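Local coordinates for protein histidine acid phosphatase (Bifidobacterium longum subsp. infantis, PDB 6RXD) that probably removes phosphate groups from inositol hexakisphosphate (phytate) and lower inositol phosphates, and from 2,3-bisphosphoglycerate, as a multiple inositol polyphosphate phosphatase, at residues K29-K32 against G33-P36; A115-R118 against N119-L122. One frame throughout, in Å; residues are numbered along the deposited sequence.

In the fold
Both contacts are local turns of the chain; contact 1 runs into strand 34-44 of the central mixed sheet and contact 2 packs against it. Contact 1 is a surface feature, the tight turn that leads into this strand; contact 2 is partly buried, the kink between helices 102-118 and 120-129. They touch where Pro-36 meets Ser-121 and Leu-122, Pro-36 O lying 3.8 Å from Leu-122 CD1. Their chemistry follows their place: one backbone hydrogen bond, a glycine and small apolar touches shape the exposed turn, whereas at the kink weakened helix bonds are supplemented by waters and by polar side chains reaching outside partners.

Contact 1 (K29-K32 against G33-P36); sequences KAPK and GYGP
Residues Pro-31 to Tyr-34 form a type II beta turn, closed by a hydrogen bond of 3.1 Å from Tyr-34 N to Pro-31 O. The N-H meets its acceptor at 152°, with the donor tilted slightly from the carbonyl plane. Gly-33 occupies the third position of the turn, where phi is positive (97°) and a beta carbon would run into Lys-32 O; the absence of a side chain is what lets the chain turn here. Lys-32, at the second position, lies at the exposed corner. Its CG stands anti to the backbone N (chi1 178°), which leads the long chain outward, and only CB and CG stay near Gly-33 N.

Tyr-34 points its CB toward the residues before the turn. That CB meets the methyl of Ala-30 at 4.1 Å, and the Pro-31 ring crosses the tyrosine at a slant, CG reaching CD2 at 3.9 Å. The same edge of the tyrosine ring lies close to two turn carbonyls, with CD2 3.4 Å from Pro-31 O. Alanine suits its place by being small, while Pro-31 offers its carbonyl to the closing bond and its ring CG to the tyrosine. A water hydrogen-bonds to Ala-30 O (2.9 Å) and to Tyr-34 O (2.8 Å), bridging the two arms of the turn just beyond the closing bond.

Around this, Tyr-451 touches Ala-30 and Tyr-34, while Ile-467 and Ile-515 meet both Pro-31 and Tyr-34. The arrangement is a type II turn with glycine in its third position, where positive phi favours that residue, bringing the chain into strand 34-44 of the histidine phosphatase sheet, where Gly-35 pairs with Ala-452.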
loop_
_atom_site.group_PDB
_atom_site.type_symbol
_atom_site.label_atom_id
_atom_site.label_comp_id
_atom_site.label_asym_id
_atom_site.label_seq_id
_atom_site.Cartn_x
_atom_site.Cartn_y
_atom_site.Cartn_z
ATOM N N LYS A 29 -5.954 16.089 22.523
ATOM C CA LYS A 29 -5.951 15.413 23.814
ATOM C C LYS A 29 -7.330 14.814 24.098
ATOM O O LYS A 29 -8.356 15.404 23.770
ATOM C CB LYS A 29 -5.589 16.397 24.932
ATOM C CG LYS A 29 -4.311 17.192 24.675
ATOM C CD LYS A 29 -3.142 16.275 24.345
ATOM C CE LYS A 29 -1.826 17.042 24.280
ATOM N NZ LYS A 29 -0.703 16.148 23.875
ATOM N N ALA A 30 -7.350 13.645 24.722
ATOM C CA ALA A 30 -8.607 13.043 25.137
ATOM C C ALA A 30 -9.261 13.935 26.185
ATOM O O ALA A 30 -8.566 14.675 26.897
ATOM C CB ALA A 30 -8.363 11.646 25.691
ATOM N N PRO A 31 -10.599 13.881 26.279
ATOM C CA PRO A 31 -11.305 14.703 27.267
ATOM C C PRO A 31 -10.862 14.412 28.698
ATOM O O PRO A 31 -10.367 13.318 29.006
ATOM C CB PRO A 31 -12.778 14.318 27.072
ATOM C CG PRO A 31 -12.765 13.067 26.244
ATOM C CD PRO A 31 -11.529 13.136 25.413
ATOM N N LYS A 32 -11.026 15.413 29.560
ATOM C CA LYS A 32 -10.635 15.331 30.963
ATOM C C LYS A 32 -11.090 14.036 31.631
ATOM O O LYS A 32 -12.243 13.634 31.504
ATOM C CB LYS A 32 -11.203 16.536 31.725
ATOM C CG LYS A 32 -10.906 16.537 33.215
ATOM C CD LYS A 32 -11.422 17.809 33.875
ATOM C CE LYS A 32 -10.861 17.958 35.281
ATOM N NZ LYS A 32 -9.372 17.843 35.277
ATOM N N GLY A 33 -10.173 13.379 32.333
ATOM C CA GLY A 33 -10.508 12.177 33.079
ATOM C C GLY A 33 -10.205 10.887 32.342
ATOM O O GLY A 33 -10.254 9.805 32.931
ATOM N N TYR A 34 -9.901 10.995 31.050
ATOM C CA TYR A 34 -9.621 9.810 30.234
ATOM C C TYR A 34 -8.119 9.582 30.063
ATOM O O TYR A 34 -7.375 10.516 29.768
ATOM C CB TYR A 34 -10.327 9.923 28.868
ATOM C CG TYR A 34 -11.836 9.792 28.969
ATOM C CD1 TYR A 34 -12.475 8.619 28.586
ATOM C CD2 TYR A 34 -12.615 10.833 29.471
ATOM C CE1 TYR A 34 -13.858 8.482 28.679
ATOM C CE2 TYR A 34 -14.007 10.704 29.572
ATOM C CZ TYR A 34 -14.611 9.525 29.187
ATOM O OH TYR A 34 -15.984 9.386 29.289
ATOM N N GLY A 35 -7.687 8.336 30.257
ATOM C CA GLY A 35 -6.290 7.959 30.109
ATOM C C GLY A 35 -6.153 6.794 29.142
ATOM O O GLY A 35 -7.116 6.056 28.912
ATOM N N PRO A 36 -4.953 6.617 28.574
ATOM C CA PRO A 36 -4.743 5.620 27.518
ATOM C C PRO A 36 -4.842 4.181 28.028
ATOM O O PRO A 36 -4.303 3.877 29.098
ATOM C CB PRO A 36 -3.308 5.903 27.063
ATOM C CG PRO A 36 -2.643 6.516 28.273
ATOM C CD PRO A 36 -3.719 7.366 28.890
HETATM O O HOH W 1 -7.129 13.193 28.951
#

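Contact 2 (A115-R118 against N119-L122); sequences AYQR and NRSL
Tyr-116 and Arg-120 both set CG anti to the backbone N (chi1 168° for the tyrosine), and a bend at chi3 of Arg-120 (-60°) swings its guanidinium back to the phenol. The planes stand 72° apart, so this is no flat stack: Tyr-116 CE2 lies over one guanidinium face, off-centre, 3.8 Å from Arg-120 CZ. The aliphatic part of the arginine also packs, with CG 3.6 Å from Tyr-116 OH. That hydroxyl hydrogen-bonds with Asp-124 and Arg-161. A leucine in place of Tyr-116 would probably leave Asp-124 and Arg-161 without their shared hydroxyl and the Arg-120 guanidinium freer to swing.

The backbone here is a helix-to-helix kink. Asn-119 leaves helical angles after helix 102-118 and takes the N-cap position of helix 120-129, although its side chain makes no capping bond. Its N gives weak bonds to Ala-115 O and to Tyr-116 O, the latter at 3.1 Å. Water also links the two sides: one molecule donates to Gln-117 O and accepts from Arg-120 NE at 2.6 Å, in the guanidinium plane.

Across the kink, Arg-118 and Asn-119 lie side by side and point the same way, NH2 and ND2 3.9 Å apart. Asp-449 reconciles these two donors, forming a salt bridge with Arg-118 and a hydrogen bond with Asn-119, whose short amide suits it to share that carboxylate. Waters also serve the amide, ND2 giving to one that donates to Ala-115 O, and OD1 receiving from another at 2.8 Å.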
loop_
_atom_site.group_PDB
_atom_site.type_symbol
_atom_site.label_atom_id
_atom_site.label_comp_id
_atom_site.label_asym_id
_atom_site.label_seq_id
_atom_site.Cartn_x
_atom_site.Cartn_y
_atom_site.Cartn_z
ATOM N N ALA A 115 5.003 5.948 16.908
ATOM C CA ALA A 115 3.977 5.179 17.604
ATOM C C ALA A 115 4.283 5.122 19.103
ATOM O O ALA A 115 3.384 5.288 19.936
ATOM C CB ALA A 115 3.836 3.770 17.014
ATOM N N TYR A 116 5.543 4.902 19.459
ATOM C CA TYR A 116 5.887 4.941 20.876
ATOM C C TYR A 116 5.681 6.344 21.435
ATOM O O TYR A 116 5.092 6.517 22.506
ATOM C CB TYR A 116 7.333 4.495 21.144
ATOM C CG TYR A 116 7.732 4.829 22.558
ATOM C CD1 TYR A 116 7.187 4.132 23.634
ATOM C CD2 TYR A 116 8.606 5.873 22.827
ATOM C CE1 TYR A 116 7.525 4.456 24.954
ATOM C CE2 TYR A 116 8.950 6.198 24.141
ATOM C CZ TYR A 116 8.406 5.486 25.189
ATOM O OH TYR A 116 8.741 5.812 26.480
ATOM N N GLN A 117 6.177 7.337 20.704
ATOM C CA GLN A 117 6.180 8.713 21.187
ATOM C C GLN A 117 4.774 9.241 21.451
ATOM O O GLN A 117 4.535 9.906 22.467
ATOM C CB GLN A 117 6.947 9.613 20.212
ATOM C CG GLN A 117 8.449 9.365 20.262
ATOM C CD GLN A 117 9.220 10.031 19.144
ATOM O OE1 GLN A 117 8.642 10.519 18.175
ATOM N NE2 GLN A 117 10.546 10.042 19.269
ATOM N N ARG A 118 3.841 8.921 20.557
ATOM C CA ARG A 118 2.465 9.382 20.712
ATOM C C ARG A 118 1.791 8.754 21.922
ATOM O O ARG A 118 0.921 9.364 22.553
ATOM C CB ARG A 118 1.638 9.095 19.456
ATOM C CG ARG A 118 0.267 9.767 19.482
ATOM C CD ARG A 118 -0.465 9.567 18.167
ATOM N NE ARG A 118 -1.118 8.257 18.084
ATOM C CZ ARG A 118 -0.678 7.240 17.350
ATOM N NH1 ARG A 118 0.431 7.353 16.629
ATOM N NH2 ARG A 118 -1.352 6.098 17.337
ATOM N N ASN A 119 2.189 7.527 22.240
ATOM C CA ASN A 119 1.583 6.810 23.348
ATOM C C ASN A 119 2.591 6.475 24.416
ATOM O O ASN A 119 2.556 5.392 24.992
ATOM C CB ASN A 119 0.876 5.541 22.877
ATOM C CG ASN A 119 -0.535 5.816 22.403
ATOM O OD1 ASN A 119 -1.392 6.247 23.179
ATOM N ND2 ASN A 119 -0.781 5.571 21.134
ATOM N N ARG A 120 3.475 7.427 24.682
ATOM C CA ARG A 120 4.506 7.261 25.694
ATOM C C ARG A 120 3.919 6.859 27.048
ATOM O O ARG A 120 4.436 5.954 27.708
ATOM C CB ARG A 120 5.326 8.552 25.812
ATOM C CG ARG A 120 6.379 8.517 26.894
ATOM C CD ARG A 120 7.133 9.839 26.971
ATOM N NE ARG A 120 7.799 10.152 25.710
ATOM C CZ ARG A 120 9.047 9.795 25.411
ATOM N NH1 ARG A 120 9.778 9.106 26.280
ATOM N NH2 ARG A 120 9.565 10.123 24.236
ATOM N N SER A 121 2.826 7.501 27.457
ATOM C CA SER A 121 2.236 7.180 28.754
ATOM C C SER A 121 1.750 5.732 28.796
ATOM O O SER A 121 2.037 5.001 29.747
ATOM C CB SER A 121 1.091 8.130 29.086
ATOM O OG SER A 121 0.572 7.821 30.363
ATOM N N LEU A 122 1.032 5.318 27.756
ATOM C CA LEU A 122 0.548 3.940 27.656
ATOM C C LEU A 122 1.672 2.922 27.775
ATOM O O LEU A 122 1.580 1.945 28.526
ATOM C CB LEU A 122 -0.177 3.725 26.324
ATOM C CG LEU A 122 -0.695 2.306 26.051
ATOM C CD1 LEU A 122 -1.839 1.947 26.992
ATOM C CD2 LEU A 122 -1.131 2.146 24.595
HETATM O O HOH W 2 1.050 4.407 19.628
HETATM O O HOH W 3 11.753 8.841 22.131
HETATM O O HOH W 4 2.847 10.805 24.340
HETATM O O HOH W 5 6.467 11.479 23.845
HETATM O O HOH W 6 -2.194 8.849 22.560
#